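Local coordinates for protein 2-keto-3-deoxygluconate kinase (Thermotoga maritima, PDB 2AFB) that phosphorylates 2-keto-3-deoxygluconate as a sugar kinase of the pfkB family, probably drawing the phosphate from ATP, at residues S319-T324 / E335-L340. Numbering follows the deposited sequence.
Sequences SCLKHT and EEIEKL. With CA (calcium ion), chain G.
Leu321 meets Ile337 and Leu340, and Cys320 meets Leu340, where two helices near the C-terminus of this ribokinase-like fold, 308-322 and 334-341, pack together. The contact is apolar and mostly buried. Along the first segment, Ser319 does not touch the second helix, but its backbone O accepts a bond from His323. In Cys320 the torsion that sets SG anti to the backbone N (chi1 172°), beside the carbonyl carbon, brings it toward Leu340, 4.2 Å from CD2, with Tyr280 of strand 273-283 touching both residues. Leu321 and Leu340 bury the most surface. They reach for each other tip to tip, and CG of Leu321 comes within 3.7 Å of CD2 of Leu340. CD1 of Leu321 runs on to the helix backbone, 3.9 Å from CA of Ile337. Gln108 of the second subunit covers Cys320, Leu321 and Leu340, and Arg32 of that subunit forms a salt bridge with Glu336 OE2, so the seam also lies at a subunit interface. On the same helix as Leu340, Glu338 points away from the seam, and its extended chain gives both OE1 and OE2 to a calcium ion shared with His8. Farther along the first segment, His323 turns its ring back, and ND1 donates to Ser319 O at 2.8 Å. At the segment's end Leu321 O takes two bonds from Thr324, one from the backbone N and one from OG1, which sits in the carbonyl plane on a lone pair at 2.5 Å.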
# COMPACT_ATOMS: atom_id res chain seq x y z
N SER A 319 5.84 -22.76 -18.45
CA SER A 319 6.85 -21.76 -18.35
C SER A 319 6.40 -20.45 -19.00
O SER A 319 6.72 -19.41 -18.48
CB SER A 319 8.21 -22.28 -18.90
OG SER A 319 8.13 -22.64 -20.26
N CYS A 320 5.61 -20.51 -20.05
CA CYS A 320 4.87 -19.33 -20.52
C CYS A 320 4.02 -18.69 -19.41
O CYS A 320 4.08 -17.49 -19.16
CB CYS A 320 3.96 -19.69 -21.71
SG CYS A 320 2.83 -18.36 -22.24
N LEU A 321 3.22 -19.51 -18.75
CA LEU A 321 2.35 -19.03 -17.67
C LEU A 321 3.13 -18.44 -16.50
O LEU A 321 2.71 -17.43 -15.93
CB LEU A 321 1.40 -20.13 -17.19
CG LEU A 321 0.27 -20.51 -18.17
CD1 LEU A 321 -0.36 -21.83 -17.80
CD2 LEU A 321 -0.83 -19.46 -18.22
N LYS A 322 4.28 -19.00 -16.15
CA LYS A 322 5.08 -18.41 -15.09
C LYS A 322 5.33 -16.92 -15.39
O LYS A 322 5.30 -16.11 -14.48
CB LYS A 322 6.43 -19.16 -14.89
CG LYS A 322 7.39 -18.57 -13.85
CD LYS A 322 6.72 -18.26 -12.50
CE LYS A 322 7.39 -17.13 -11.70
NZ LYS A 322 7.32 -15.71 -12.22
N HIS A 323 5.53 -16.56 -16.65
CA HIS A 323 5.85 -15.17 -17.02
C HIS A 323 4.75 -14.21 -16.54
O HIS A 323 4.97 -12.99 -16.48
CB HIS A 323 5.98 -14.99 -18.51
CG HIS A 323 7.25 -15.51 -19.13
ND1 HIS A 323 7.45 -16.84 -19.42
CD2 HIS A 323 8.33 -14.85 -19.60
CE1 HIS A 323 8.61 -16.98 -20.04
NE2 HIS A 323 9.18 -15.79 -20.13
N THR A 324 3.56 -14.76 -16.20
CA THR A 324 2.35 -13.98 -15.84
C THR A 324 2.13 -13.83 -14.34
O THR A 324 1.18 -13.13 -13.91
CB THR A 324 1.03 -14.60 -16.44
OG1 THR A 324 0.74 -15.85 -15.80
CG2 THR A 324 1.20 -14.88 -17.94
N GLU A 335 -4.45 -28.59 -14.61
CA GLU A 335 -5.53 -28.26 -15.50
C GLU A 335 -5.27 -26.96 -16.27
O GLU A 335 -5.57 -26.91 -17.44
CB GLU A 335 -6.83 -28.14 -14.71
CG GLU A 335 -8.04 -27.65 -15.57
CD GLU A 335 -9.45 -27.66 -14.84
OE1 GLU A 335 -9.51 -27.91 -13.61
OE2 GLU A 335 -10.51 -27.45 -15.53
N GLU A 336 -4.79 -25.93 -15.58
CA GLU A 336 -4.51 -24.62 -16.17
C GLU A 336 -3.47 -24.69 -17.26
O GLU A 336 -3.63 -24.13 -18.35
CB GLU A 336 -4.05 -23.62 -15.07
CG GLU A 336 -5.25 -23.15 -14.22
CD GLU A 336 -4.88 -22.36 -12.89
OE1 GLU A 336 -3.70 -22.38 -12.46
OE2 GLU A 336 -5.82 -21.75 -12.28
N ILE A 337 -2.39 -25.40 -16.98
CA ILE A 337 -1.33 -25.65 -17.96
C ILE A 337 -1.86 -26.44 -19.16
O ILE A 337 -1.62 -26.07 -20.31
CB ILE A 337 -0.16 -26.43 -17.29
CG1 ILE A 337 0.35 -25.67 -16.08
CG2 ILE A 337 0.95 -26.76 -18.32
CD1 ILE A 337 1.36 -26.41 -15.29
N GLU A 338 -2.56 -27.55 -18.92
CA GLU A 338 -3.11 -28.33 -20.02
C GLU A 338 -4.04 -27.52 -20.89
O GLU A 338 -4.04 -27.70 -22.10
CB GLU A 338 -3.89 -29.54 -19.51
CG GLU A 338 -3.00 -30.65 -19.00
CD GLU A 338 -3.78 -31.84 -18.43
OE1 GLU A 338 -5.02 -31.70 -18.14
OE2 GLU A 338 -3.14 -32.92 -18.26
N LYS A 339 -4.84 -26.65 -20.27
CA LYS A 339 -5.79 -25.80 -20.98
C LYS A 339 -5.08 -24.89 -22.00
O LYS A 339 -5.54 -24.69 -23.13
CB LYS A 339 -6.57 -24.95 -19.96
CG LYS A 339 -7.67 -24.05 -20.55
CD LYS A 339 -8.76 -24.86 -21.26
CE LYS A 339 -9.72 -23.96 -22.03
NZ LYS A 339 -10.39 -22.99 -21.11
N LEU A 340 -3.93 -24.36 -21.61
CA LEU A 340 -3.14 -23.53 -22.51
C LEU A 340 -2.52 -24.39 -23.61
O LEU A 340 -2.72 -24.14 -24.78
CB LEU A 340 -2.05 -22.78 -21.73
CG LEU A 340 -1.17 -21.89 -22.61
CD1 LEU A 340 -1.99 -20.91 -23.40
CD2 LEU A 340 -0.17 -21.21 -21.74
CA CA G . -5.08 -34.01 -17.04
O HOH W 1 -7.55 -35.42 -17.47